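Local coordinates for PUA domain-containing protein (Aeropyrum pernix, PDB 2CX0) that is of unknown function but probably binds RNA through its PUA domain and may act in translation initiation, at residues 3-8 with 179-184; 12-17 with 47-52; 67-72 with 166-171; 75-80 with 142-147; 97-102 with 131-136. All coordinates share one frame; numbering follows the deposited sequence.

Contact 1: residues 3-8 with 179-184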
# COMPACT_ATOMS: atom_id res chain seq x y z
N LEU A 3 -13.10 0.29 18.25
CA LEU A 3 -12.52 -0.98 17.98
C LEU A 3 -11.29 -1.08 18.84
O LEU A 3 -10.85 -0.08 19.43
CB LEU A 3 -12.18 -1.14 16.50
CG LEU A 3 -11.18 -0.19 15.82
CD1 LEU A 3 -9.74 -0.55 16.27
CD2 LEU A 3 -11.33 -0.35 14.23
N TRP A 4 -10.75 -2.28 18.97
CA TRP A 4 -9.50 -2.42 19.76
C TRP A 4 -8.56 -3.26 18.89
O TRP A 4 -8.89 -4.41 18.53
CB TRP A 4 -9.78 -3.11 21.11
CG TRP A 4 -8.65 -2.92 22.09
CD1 TRP A 4 -7.30 -3.13 21.87
CD2 TRP A 4 -8.76 -2.39 23.43
NE1 TRP A 4 -6.58 -2.74 22.98
CE2 TRP A 4 -7.44 -2.30 23.95
CE3 TRP A 4 -9.85 -1.99 24.23
CZ2 TRP A 4 -7.16 -1.81 25.23
CZ3 TRP A 4 -9.59 -1.50 25.53
CH2 TRP A 4 -8.24 -1.41 26.01
N ALA A 5 -7.45 -2.65 18.48
CA ALA A 5 -6.50 -3.33 17.60
C ALA A 5 -5.19 -3.62 18.26
O ALA A 5 -4.80 -2.95 19.21
CB ALA A 5 -6.24 -2.48 16.33
N ARG A 6 -4.51 -4.63 17.76
CA ARG A 6 -3.18 -4.91 18.27
C ARG A 6 -2.33 -3.67 17.91
O ARG A 6 -2.62 -2.97 16.92
CB ARG A 6 -2.61 -6.18 17.60
CG ARG A 6 -1.14 -6.33 17.76
CD ARG A 6 -0.62 -7.68 17.19
NE ARG A 6 -1.22 -8.85 17.85
CZ ARG A 6 -2.22 -9.58 17.35
NH1 ARG A 6 -2.73 -9.24 16.17
NH2 ARG A 6 -2.69 -10.63 18.02
N LEU A 7 -1.33 -3.38 18.76
CA LEU A 7 -0.38 -2.26 18.55
C LEU A 7 -0.96 -0.93 18.92
O LEU A 7 -0.48 -0.27 19.91
CB LEU A 7 0.14 -2.12 17.06
CG LEU A 7 1.34 -2.93 16.66
CD1 LEU A 7 1.87 -2.45 15.25
CD2 LEU A 7 2.47 -2.72 17.67
N VAL A 8 -1.98 -0.51 18.15
CA VAL A 8 -2.58 0.79 18.36
C VAL A 8 -3.58 0.82 19.52
O VAL A 8 -3.82 1.95 20.05
CB VAL A 8 -3.26 1.31 17.05
CG1 VAL A 8 -2.22 1.37 15.91
CG2 VAL A 8 -4.37 0.36 16.62
N ALA A 179 -6.09 -1.35 10.14
CA ALA A 179 -6.88 -1.76 8.96
C ALA A 179 -7.39 -3.18 9.10
O ALA A 179 -8.55 -3.45 8.72
CB ALA A 179 -6.08 -1.63 7.66
N GLN A 180 -6.57 -4.07 9.67
CA GLN A 180 -6.98 -5.46 9.89
C GLN A 180 -8.24 -5.51 10.77
O GLN A 180 -9.14 -6.31 10.52
CB GLN A 180 -5.91 -6.23 10.65
CG GLN A 180 -4.90 -6.87 9.81
CD GLN A 180 -5.53 -7.81 8.81
OE1 GLN A 180 -5.89 -7.37 7.73
NE2 GLN A 180 -5.69 -9.10 9.18
N GLU A 181 -8.29 -4.66 11.78
CA GLU A 181 -9.42 -4.65 12.69
C GLU A 181 -10.63 -3.97 12.08
O GLU A 181 -11.75 -4.38 12.35
CB GLU A 181 -9.01 -3.95 14.02
CG GLU A 181 -9.87 -4.31 15.20
CD GLU A 181 -9.90 -5.81 15.48
OE1 GLU A 181 -8.93 -6.56 15.20
OE2 GLU A 181 -10.91 -6.24 16.04
N VAL A 182 -10.42 -2.92 11.27
CA VAL A 182 -11.55 -2.23 10.62
C VAL A 182 -12.24 -3.27 9.70
O VAL A 182 -13.48 -3.35 9.68
CB VAL A 182 -11.08 -0.99 9.75
CG1 VAL A 182 -12.24 -0.48 8.87
CG2 VAL A 182 -10.67 0.18 10.68
N GLY A 183 -11.41 -4.05 8.99
CA GLY A 183 -11.86 -5.08 8.07
C GLY A 183 -12.69 -6.13 8.79
O GLY A 183 -13.62 -6.69 8.19
N LYS A 184 -12.34 -6.41 10.05
CA LYS A 184 -13.06 -7.37 10.90
C LYS A 184 -14.42 -6.81 11.27
O LYS A 184 -15.26 -7.63 11.69
CB LYS A 184 -12.29 -7.71 12.19
CG LYS A 184 -11.39 -8.91 12.10
CD LYS A 184 -10.64 -8.85 10.81
CE LYS A 184 -9.57 -9.93 10.73
NZ LYS A 184 -8.92 -9.94 9.37
O HOH W 1 -12.17 -4.50 17.60
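The carboxylate of E181 has the carbonyl oxygen of W4 over one face: W4 O stands almost straight above E181 CD, 3.5 Å away. On the same side, but nearer the plane, a water donates to E181 OE2 at 2.7 Å and accepts from W4 N at 3.0 Å, linking helix and strand where their own polar groups do not bond directly. E181 reaches this place because its chain, extended away from the backbone N at chi1 -158°, then bends at chi2 (58°). Beneath it the contact is apolar. A5 CB meets E181 CB at 3.9 Å, and L3 runs past E181 in the reverse sense, its CD1 3.9 Å from E181 CG and its CD2 3.6 Å from V182 CG2. Apolar packing and one bridging water make up this contact. The C-terminal helix 174-183 rests on strand 2-5, an outermost strand of the N-terminal antiparallel sheet; L3 touches L178 of the helix and A11 and L13 of strand 9-17, while V182 leans on P66 of strand 65-70.

Contact 2: residues 12-17 with 47-52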
# COMPACT_ATOMS: atom_id res chain seq x y z
N ARG A 12 -11.48 5.10 18.56
CA ARG A 12 -12.84 5.64 18.44
C ARG A 12 -12.99 6.00 16.96
O ARG A 12 -12.16 6.76 16.39
CB ARG A 12 -13.00 6.88 19.30
CG ARG A 12 -13.15 6.47 20.76
CD ARG A 12 -12.82 7.58 21.75
NE ARG A 12 -12.51 7.04 23.09
CZ ARG A 12 -13.41 6.53 23.94
NH1 ARG A 12 -14.68 6.49 23.58
NH2 ARG A 12 -13.08 6.05 25.14
N LEU A 13 -14.04 5.48 16.33
CA LEU A 13 -14.24 5.69 14.91
C LEU A 13 -15.42 6.59 14.54
O LEU A 13 -16.43 6.60 15.21
CB LEU A 13 -14.43 4.35 14.23
CG LEU A 13 -13.22 3.58 13.71
CD1 LEU A 13 -12.25 3.30 14.79
CD2 LEU A 13 -13.71 2.29 13.11
N GLU A 14 -15.24 7.34 13.46
CA GLU A 14 -16.26 8.21 12.87
C GLU A 14 -16.25 7.86 11.39
O GLU A 14 -15.20 7.95 10.76
CB GLU A 14 -15.90 9.68 13.01
CG GLU A 14 -16.28 10.28 14.31
CD GLU A 14 -16.29 11.78 14.24
OE1 GLU A 14 -15.28 12.35 13.74
OE2 GLU A 14 -17.29 12.40 14.68
N ALA A 15 -17.39 7.45 10.82
CA ALA A 15 -17.44 7.06 9.40
C ALA A 15 -18.50 7.89 8.68
O ALA A 15 -19.46 8.32 9.31
CB ALA A 15 -17.79 5.58 9.28
N ARG A 16 -18.33 8.14 7.39
CA ARG A 16 -19.34 8.86 6.61
C ARG A 16 -19.14 8.48 5.15
O ARG A 16 -18.09 8.01 4.74
CB ARG A 16 -19.22 10.39 6.77
CG ARG A 16 -18.00 10.99 6.16
CD ARG A 16 -18.06 12.50 6.23
NE ARG A 16 -16.88 13.18 5.65
CZ ARG A 16 -16.66 13.32 4.36
NH1 ARG A 16 -17.51 12.81 3.46
NH2 ARG A 16 -15.62 14.02 3.95
N ALA A 17 -20.19 8.67 4.36
CA ALA A 17 -20.15 8.36 2.93
C ALA A 17 -19.36 9.45 2.28
O ALA A 17 -19.27 10.56 2.83
CB ALA A 17 -21.60 8.29 2.37
N LEU A 47 -15.43 7.16 4.25
CA LEU A 47 -14.25 7.69 4.89
C LEU A 47 -14.37 7.36 6.36
O LEU A 47 -15.36 7.78 7.03
CB LEU A 47 -14.19 9.21 4.73
CG LEU A 47 -13.01 9.89 5.42
CD1 LEU A 47 -11.68 9.54 4.64
CD2 LEU A 47 -13.26 11.38 5.38
N VAL A 48 -13.41 6.59 6.85
CA VAL A 48 -13.37 6.21 8.27
C VAL A 48 -12.21 6.96 8.96
O VAL A 48 -11.06 6.90 8.51
CB VAL A 48 -13.10 4.73 8.41
CG1 VAL A 48 -12.99 4.34 9.86
CG2 VAL A 48 -14.21 3.96 7.68
N LYS A 49 -12.51 7.69 10.01
CA LYS A 49 -11.49 8.40 10.79
C LYS A 49 -11.37 7.66 12.13
O LYS A 49 -12.39 7.43 12.80
CB LYS A 49 -11.93 9.82 11.06
CG LYS A 49 -11.67 10.78 9.92
CD LYS A 49 -11.87 12.23 10.37
CE LYS A 49 -13.27 12.74 10.06
NZ LYS A 49 -13.54 14.10 10.72
N ALA A 50 -10.15 7.29 12.53
CA ALA A 50 -10.01 6.55 13.78
C ALA A 50 -9.05 7.30 14.67
O ALA A 50 -7.95 7.70 14.21
CB ALA A 50 -9.41 5.16 13.49
N ARG A 51 -9.44 7.51 15.92
CA ARG A 51 -8.57 8.19 16.84
C ARG A 51 -8.11 7.21 17.89
O ARG A 51 -8.94 6.58 18.53
CB ARG A 51 -9.26 9.37 17.50
CG ARG A 51 -8.33 10.15 18.46
CD ARG A 51 -8.99 11.50 18.92
NE ARG A 51 -10.27 11.25 19.60
CZ ARG A 51 -10.39 10.79 20.85
NH1 ARG A 51 -9.32 10.54 21.59
NH2 ARG A 51 -11.60 10.54 21.33
N THR A 52 -6.80 7.08 18.06
CA THR A 52 -6.19 6.16 19.02
C THR A 52 -5.39 7.01 20.00
O THR A 52 -5.43 8.25 19.91
CB THR A 52 -5.14 5.30 18.36
OG1 THR A 52 -4.08 6.16 17.87
CG2 THR A 52 -5.73 4.49 17.21
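L13 packs against V48 and A50 of the antiparallel neighbour strand. Its CB passes K49 O at 4.0 Å; CG approaches V48 CG1; there the branches part, CD1 going to A50 CB at 3.6 Å and CD2 to V48 CG1 at 3.9 Å. CG stays beside the backbone N (chi1 -89°), which aims the fork between V48 and A50. An alanine here is likely to leave V48 CG1 and A50 CB facing a gap. The other face carries R12, E14, R16, K49 and R51, with L47 among them. R16 lays one face of its guanidinium over L47 CD2, while its charge pairs with E22. R12 and R51 lie side by side, R12 CD 3.2 Å from R51 NH2 and the guanidinium planes 6° apart, and E14 OE1 makes a long salt bridge to K49 NZ at 3.9 Å. With R12 and R51 probably repelling and the one ion pair between the strands long, cohesion probably rests chiefly on six backbone hydrogen bonds and the apolar packing of L13.

Contact 3: residues 67-72 with 166-171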
# COMPACT_ATOMS: atom_id res chain seq x y z
N CYS A 67 -9.16 0.32 2.29
CA CYS A 67 -8.26 0.27 1.16
C CYS A 67 -7.31 1.38 0.83
O CYS A 67 -6.26 1.09 0.29
CB CYS A 67 -9.06 0.09 -0.12
SG CYS A 67 -9.90 -1.46 -0.36
N LEU A 68 -7.68 2.65 1.07
CA LEU A 68 -6.81 3.71 0.59
C LEU A 68 -6.49 4.72 1.66
O LEU A 68 -7.32 4.95 2.58
CB LEU A 68 -7.51 4.45 -0.56
CG LEU A 68 -7.98 3.59 -1.75
CD1 LEU A 68 -8.98 4.36 -2.67
CD2 LEU A 68 -6.68 3.12 -2.54
N PHE A 69 -5.31 5.34 1.57
CA PHE A 69 -5.02 6.38 2.55
C PHE A 69 -4.16 7.43 1.91
O PHE A 69 -3.47 7.17 0.90
CB PHE A 69 -4.33 5.83 3.77
CG PHE A 69 -3.04 5.17 3.47
CD1 PHE A 69 -1.83 5.88 3.65
CD2 PHE A 69 -3.00 3.83 2.99
CE1 PHE A 69 -0.60 5.27 3.37
CE2 PHE A 69 -1.78 3.22 2.71
CZ PHE A 69 -0.58 3.94 2.89
N GLU A 70 -4.23 8.63 2.44
CA GLU A 70 -3.40 9.72 1.93
C GLU A 70 -2.06 9.76 2.70
O GLU A 70 -2.03 9.76 3.94
CB GLU A 70 -4.13 11.09 2.05
CG GLU A 70 -3.32 12.15 1.28
CD GLU A 70 -3.88 13.58 1.40
OE1 GLU A 70 -5.05 13.81 1.08
OE2 GLU A 70 -3.13 14.48 1.80
N TRP A 71 -0.95 9.82 1.97
CA TRP A 71 0.34 9.87 2.64
C TRP A 71 0.88 11.31 2.70
O TRP A 71 0.27 12.23 2.15
CB TRP A 71 1.34 8.92 1.96
CG TRP A 71 2.46 8.59 2.89
CD1 TRP A 71 2.33 8.13 4.17
CD2 TRP A 71 3.87 8.67 2.64
NE1 TRP A 71 3.55 7.93 4.72
CE2 TRP A 71 4.52 8.25 3.81
CE3 TRP A 71 4.65 9.04 1.54
CZ2 TRP A 71 5.90 8.19 3.93
CZ3 TRP A 71 6.05 8.98 1.66
CH2 TRP A 71 6.65 8.56 2.85
N SER A 72 1.98 11.51 3.38
CA SER A 72 2.54 12.86 3.53
C SER A 72 3.00 13.56 2.26
O SER A 72 3.29 14.75 2.33
CB SER A 72 3.66 12.86 4.58
OG SER A 72 4.60 11.85 4.28
N ARG A 166 11.32 2.80 -1.37
CA ARG A 166 11.19 3.47 -0.09
C ARG A 166 9.88 3.01 0.51
O ARG A 166 8.79 3.17 -0.08
CB ARG A 166 11.25 5.01 -0.29
CG ARG A 166 11.06 5.79 1.00
CD ARG A 166 11.56 7.22 0.89
NE ARG A 166 11.07 7.93 -0.29
CZ ARG A 166 9.85 8.45 -0.39
NH1 ARG A 166 9.00 8.33 0.63
NH2 ARG A 166 9.48 9.12 -1.50
N ARG A 167 9.99 2.46 1.72
CA ARG A 167 8.81 1.97 2.42
C ARG A 167 7.77 3.08 2.75
O ARG A 167 8.14 4.17 3.21
CB ARG A 167 9.26 1.28 3.76
CG ARG A 167 8.07 0.99 4.70
CD ARG A 167 8.48 1.10 6.19
NE ARG A 167 8.78 2.49 6.55
CZ ARG A 167 9.99 2.98 6.83
NH1 ARG A 167 11.05 2.20 6.81
NH2 ARG A 167 10.13 4.27 7.09
N VAL A 168 6.49 2.85 2.45
CA VAL A 168 5.43 3.79 2.88
C VAL A 168 4.51 3.05 3.89
O VAL A 168 4.17 3.56 4.97
CB VAL A 168 4.63 4.27 1.68
CG1 VAL A 168 3.28 4.97 2.14
CG2 VAL A 168 5.53 5.25 0.86
N HIS A 169 4.11 1.83 3.56
CA HIS A 169 3.23 1.04 4.42
C HIS A 169 3.65 -0.43 4.31
O HIS A 169 3.98 -0.93 3.19
CB HIS A 169 1.76 1.21 3.97
CG HIS A 169 0.83 0.17 4.51
ND1 HIS A 169 0.06 -0.65 3.71
CD2 HIS A 169 0.48 -0.12 5.79
CE1 HIS A 169 -0.73 -1.40 4.47
NE2 HIS A 169 -0.49 -1.10 5.74
N ARG A 170 3.65 -1.15 5.45
CA ARG A 170 4.12 -2.53 5.39
C ARG A 170 3.41 -3.45 6.37
O ARG A 170 2.77 -2.99 7.31
CB ARG A 170 5.65 -2.59 5.64
CG ARG A 170 6.09 -1.96 7.00
CD ARG A 170 5.96 -2.91 8.20
NE ARG A 170 6.47 -2.19 9.40
CZ ARG A 170 6.48 -2.69 10.64
NH1 ARG A 170 6.04 -3.94 10.86
NH2 ARG A 170 6.88 -1.91 11.65
N LEU A 171 3.50 -4.75 6.10
CA LEU A 171 2.85 -5.77 6.93
C LEU A 171 3.18 -5.61 8.44
O LEU A 171 4.36 -5.64 8.81
CB LEU A 171 3.36 -7.14 6.47
CG LEU A 171 2.28 -8.23 6.60
CD1 LEU A 171 2.66 -9.55 5.87
CD2 LEU A 171 2.04 -8.39 8.05
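V168 lies on the indole of W71 with both its methyls. CG1 stands 3.7 Å from the centroid of the five-membered ring, hardly off its normal, in a CH-pi contact; CG2 reaches the six-membered ring, 3.9 Å from W71 CZ3. Splaying the two methyls over both rings follows from the valine's first torsion, which puts CG1 opposite the backbone N (chi1 165°). At the far rim R166 NH1 comes in edge-on, 3.2 Å from W71 CZ3, with the guanidinium nearly coplanar with the indole and not stacked on it. S72 OG covers the indole's opposite face. A serine at W71 would probably leave both V168 methyls without the ring face they lie on and R166 NH1 without the indole edge it meets.

Deeper in, F69 turns an edge toward the face of H169, an offset edge-to-face pair with centroids 5.7 Å apart and planes at 72°, and F69 CZ touches H169 CB at 3.8 Å. In the second shell, a classic beta bulge, with V168 and H169 both opposite V142, turns the chain. Y77 of strand 76-78 packs on F69 and V168, and R166 has a weak, long ion pair with E146. The end of strand 65-70 and the loop after it thus meet strand 163-170 of the PUA domain, with L80 of helix 80-86 packing on H169.

Contact 4: residues 75-80 with 142-147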
# COMPACT_ATOMS: atom_id res chain seq x y z
N ARG A 75 -0.26 11.99 -1.99
CA ARG A 75 -0.76 10.99 -2.87
C ARG A 75 -1.54 9.92 -2.09
O ARG A 75 -1.33 9.74 -0.87
CB ARG A 75 0.38 10.29 -3.61
CG ARG A 75 0.91 11.08 -4.77
CD ARG A 75 1.67 10.18 -5.75
NE ARG A 75 2.82 9.52 -5.12
CZ ARG A 75 3.77 8.88 -5.80
NH1 ARG A 75 3.73 8.81 -7.14
NH2 ARG A 75 4.78 8.32 -5.15
N ILE A 76 -2.43 9.25 -2.83
CA ILE A 76 -3.25 8.20 -2.23
C ILE A 76 -2.61 6.84 -2.56
O ILE A 76 -2.29 6.54 -3.74
CB ILE A 76 -4.70 8.29 -2.75
CG1 ILE A 76 -5.36 9.59 -2.21
CG2 ILE A 76 -5.56 7.06 -2.22
CD1 ILE A 76 -6.33 10.17 -3.21
N TYR A 77 -2.44 6.02 -1.52
CA TYR A 77 -1.84 4.70 -1.60
C TYR A 77 -2.80 3.59 -1.11
O TYR A 77 -3.74 3.83 -0.36
CB TYR A 77 -0.61 4.59 -0.66
CG TYR A 77 0.56 5.42 -1.05
CD1 TYR A 77 1.68 4.83 -1.64
CD2 TYR A 77 0.54 6.81 -0.84
CE1 TYR A 77 2.79 5.62 -2.04
CE2 TYR A 77 1.65 7.63 -1.24
CZ TYR A 77 2.75 7.01 -1.83
OH TYR A 77 3.80 7.76 -2.27
N PRO A 78 -2.59 2.37 -1.58
CA PRO A 78 -3.43 1.26 -1.14
C PRO A 78 -2.82 0.65 0.14
O PRO A 78 -1.57 0.63 0.33
CB PRO A 78 -3.30 0.22 -2.26
CG PRO A 78 -1.80 0.54 -2.83
CD PRO A 78 -1.66 2.05 -2.67
N THR A 79 -3.70 0.09 0.98
CA THR A 79 -3.24 -0.66 2.11
C THR A 79 -2.93 -2.06 1.56
O THR A 79 -3.30 -2.43 0.40
CB THR A 79 -4.38 -0.90 3.10
OG1 THR A 79 -5.52 -1.47 2.37
CG2 THR A 79 -4.73 0.47 3.82
N LEU A 80 -2.29 -2.87 2.40
CA LEU A 80 -2.05 -4.26 1.95
C LEU A 80 -3.39 -4.99 1.86
O LEU A 80 -3.54 -5.93 1.07
CB LEU A 80 -1.11 -5.00 2.94
CG LEU A 80 0.31 -4.41 2.91
CD1 LEU A 80 1.14 -5.34 3.78
CD2 LEU A 80 0.93 -4.38 1.48
N VAL A 142 4.19 -1.55 0.63
CA VAL A 142 3.77 -0.62 -0.43
C VAL A 142 4.71 0.56 -0.27
O VAL A 142 4.92 1.00 0.86
CB VAL A 142 2.27 -0.15 -0.22
CG1 VAL A 142 2.01 1.07 -1.03
CG2 VAL A 142 1.31 -1.32 -0.72
N GLY A 143 5.24 1.06 -1.39
CA GLY A 143 6.15 2.18 -1.34
C GLY A 143 6.43 2.88 -2.67
O GLY A 143 5.69 2.76 -3.65
N VAL A 144 7.53 3.63 -2.68
CA VAL A 144 7.87 4.41 -3.83
C VAL A 144 9.14 3.91 -4.49
O VAL A 144 10.18 3.73 -3.84
CB VAL A 144 8.04 5.91 -3.39
CG1 VAL A 144 8.37 6.80 -4.65
CG2 VAL A 144 6.78 6.40 -2.66
N ALA A 145 9.05 3.68 -5.80
CA ALA A 145 10.23 3.18 -6.52
C ALA A 145 11.32 4.27 -6.48
O ALA A 145 11.05 5.43 -6.72
CB ALA A 145 9.87 2.86 -8.01
N GLU A 146 12.54 3.87 -6.19
CA GLU A 146 13.69 4.78 -6.18
C GLU A 146 14.48 4.71 -7.47
O GLU A 146 15.39 5.50 -7.69
CB GLU A 146 14.64 4.46 -5.05
CG GLU A 146 14.05 4.80 -3.71
CD GLU A 146 14.72 6.00 -3.04
OE1 GLU A 146 15.95 6.16 -3.19
OE2 GLU A 146 14.03 6.75 -2.34
N VAL A 147 14.15 3.74 -8.31
CA VAL A 147 14.81 3.60 -9.61
C VAL A 147 13.79 3.18 -10.66
O VAL A 147 12.75 2.62 -10.30
CB VAL A 147 15.93 2.56 -9.56
CG1 VAL A 147 17.08 3.10 -8.72
CG2 VAL A 147 15.41 1.24 -8.99
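Y77 and V142 meet at a domain interface, where strand 76-78, an outermost strand of the N-terminal antiparallel sheet, packs on strand 138-145 of the PUA domain's mixed beta sheet; the two short strands approach to 7.9 Å at 125° between their directions, through side chains, without backbone bonds between them. The tyrosine presents its edge to the valines. V142 CG1 lies near the ring plane 3.8 Å from Y77 CD1, and V144, which crosses the tyrosine at about a right angle, sets CG2 3.3 Å from Y77 OH. R75 NH2 donates to Y77 OH at 3.1 Å, the hydroxyl tilted somewhat out of the guanidinium plane, and that hydroxyl is gripped again by D73. The guanidinium is also held by G126 O and by a cation-pi contact with Y33, and its edge faces V144 CG2.

At the other end V142 is wedged among apolar groups, its CG1 anti to the backbone N (chi1 163°) and meeting Y77 and P78. L80 slides past it in the opposite direction, bringing CD2 to 3.8 Å from V142 CG2, while P78 CD comes to 4.1 Å from V142 CG1. T79 is the N-cap of helix 80-86, its OG1 accepting from C82 N, so L80 opens the helix. Between these groups V142 CG2 closes over P78 O at 3.6 Å, a buried carbonyl oxygen that has no polar partner in the model.

Contact 5: residues 97-102 with 131-136. With SO4 (sulfate ion), chain B.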
# COMPACT_ATOMS: atom_id res chain seq x y z
N VAL A 97 10.69 -10.23 -4.08
CA VAL A 97 11.84 -10.23 -3.16
C VAL A 97 12.08 -11.61 -2.56
O VAL A 97 11.16 -12.45 -2.49
CB VAL A 97 11.65 -9.19 -1.99
CG1 VAL A 97 11.23 -7.82 -2.55
CG2 VAL A 97 10.51 -9.70 -0.93
N ASP A 98 13.32 -11.82 -2.10
CA ASP A 98 13.69 -13.07 -1.48
C ASP A 98 13.14 -13.18 -0.05
O ASP A 98 12.58 -12.22 0.48
CB ASP A 98 15.21 -13.33 -1.56
CG ASP A 98 16.07 -12.30 -0.84
OD1 ASP A 98 15.65 -11.68 0.13
OD2 ASP A 98 17.24 -12.15 -1.24
N LYS A 99 13.27 -14.35 0.57
CA LYS A 99 12.72 -14.55 1.90
C LYS A 99 13.30 -13.61 2.95
O LYS A 99 12.58 -13.04 3.74
CB LYS A 99 12.91 -16.03 2.38
CG LYS A 99 12.41 -16.25 3.80
CD LYS A 99 12.71 -17.71 4.27
CE LYS A 99 11.73 -18.71 3.67
NZ LYS A 99 11.94 -20.08 4.29
N GLY A 100 14.62 -13.45 2.98
CA GLY A 100 15.21 -12.53 3.97
C GLY A 100 14.68 -11.09 3.80
O GLY A 100 14.46 -10.37 4.79
N ALA A 101 14.47 -10.68 2.55
CA ALA A 101 13.95 -9.34 2.31
C ALA A 101 12.48 -9.23 2.69
O ALA A 101 12.09 -8.19 3.24
CB ALA A 101 14.15 -8.90 0.82
N ALA A 102 11.70 -10.27 2.44
CA ALA A 102 10.26 -10.26 2.80
C ALA A 102 10.19 -10.11 4.33
O ALA A 102 9.42 -9.34 4.85
CB ALA A 102 9.55 -11.59 2.39
N ALA A 131 5.92 -4.51 -2.95
CA ALA A 131 6.96 -5.53 -2.88
C ALA A 131 6.27 -6.83 -2.41
O ALA A 131 5.60 -6.83 -1.38
CB ALA A 131 8.04 -5.16 -1.89
N LEU A 132 6.52 -7.93 -3.14
CA LEU A 132 5.87 -9.21 -2.80
C LEU A 132 6.92 -10.30 -2.57
O LEU A 132 7.92 -10.42 -3.32
CB LEU A 132 5.01 -9.73 -3.98
CG LEU A 132 3.58 -9.20 -4.13
CD1 LEU A 132 3.57 -7.63 -4.11
CD2 LEU A 132 3.07 -9.71 -5.55
N TYR A 133 6.67 -11.13 -1.57
CA TYR A 133 7.59 -12.28 -1.34
C TYR A 133 7.39 -13.15 -2.60
O TYR A 133 6.24 -13.53 -2.90
CB TYR A 133 7.13 -13.03 -0.09
CG TYR A 133 7.89 -14.32 0.16
CD1 TYR A 133 9.24 -14.44 -0.24
CD2 TYR A 133 7.30 -15.39 0.82
CE1 TYR A 133 9.98 -15.65 0.04
CE2 TYR A 133 8.02 -16.57 1.11
CZ TYR A 133 9.34 -16.69 0.72
OH TYR A 133 9.98 -17.87 1.03
N HIS A 134 8.47 -13.47 -3.31
CA HIS A 134 8.35 -14.21 -4.57
C HIS A 134 7.67 -15.58 -4.51
O HIS A 134 6.86 -15.90 -5.37
CB HIS A 134 9.71 -14.37 -5.23
CG HIS A 134 10.51 -15.51 -4.69
ND1 HIS A 134 10.47 -16.78 -5.24
CD2 HIS A 134 11.31 -15.61 -3.60
CE1 HIS A 134 11.21 -17.60 -4.51
NE2 HIS A 134 11.73 -16.92 -3.52
N GLU A 135 7.98 -16.35 -3.49
CA GLU A 135 7.48 -17.74 -3.38
C GLU A 135 5.94 -17.86 -3.29
O GLU A 135 5.34 -18.69 -3.98
CB GLU A 135 8.15 -18.43 -2.14
CG GLU A 135 7.87 -19.93 -1.93
CD GLU A 135 8.29 -20.76 -3.15
OE1 GLU A 135 9.25 -20.37 -3.87
OE2 GLU A 135 7.66 -21.81 -3.41
N THR A 136 5.32 -17.02 -2.48
CA THR A 136 3.88 -17.09 -2.27
C THR A 136 3.17 -15.90 -2.90
O THR A 136 1.95 -15.85 -2.81
CB THR A 136 3.55 -17.01 -0.77
OG1 THR A 136 4.14 -15.80 -0.26
CG2 THR A 136 4.11 -18.21 0.01
S SO4 B . 15.18 -17.27 -0.78
O1 SO4 B . 16.38 -16.53 -0.35
O2 SO4 B . 15.01 -18.42 0.12
O3 SO4 B . 13.93 -16.47 -0.83
O4 SO4 B . 15.45 -17.80 -2.11
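V97 and Y133 form a parallel bridge, and the close packing is built round it. V97 N gives its hydrogen to L132 O at 2.9 Å, and V97 O takes one from H134 N at 3.0 Å, nearly straight (173°). That carbonyl oxygen also lies at the edges of both aromatic rings, near the plane of each. A102 CB fits against Y133 CB at 3.8 Å, pressing the first turn of the helix onto the strand end.

Outward the contact loosens. With CG anti to the backbone N (chi1 173°), the Y133 ring lies alongside the exposed K99, whose CE is 3.3 Å from Y133 OH. A sulfate, probably from the crystallisation liquor, sits at the helix start: K99 N donates to its O3 at 2.6 Å, and H134 NE2 is 3.5 Å from the same oxygen. An anion there is consistent with a phosphate site of an RNA-binding PUA domain. D98 is the N-cap, its OD1 accepting from A101 N at 2.9 Å. Within the fold, strands 93-97 and 128-133 run parallel; L111 of strand 111-112 packs on V97, A101 and A131, and V117 of strand 116-121 touches D98 and H134.

How the contacts relate
From the N terminus, contact 1 opens first and closes last, so the loop it makes, from strand 2-5 to the C-terminal helix, encloses all the others. Contact 2 opens next and is the first to close, a short loop joining neighbouring strands of the N-terminal sheet, and it touches contact 1 through L3 and L13. Then come three loops one within another: contact 3 opens, then contact 4, then contact 5, and they close in reverse order; none cross. Contacts 3 and 4, their centres about 6 Å apart, jointly bind the N-terminal sheet to the PUA domain. Contact 5 ties parts of the PUA domain together, about 33 Å between centres from contact 2 on the opposite side of the chain's centre.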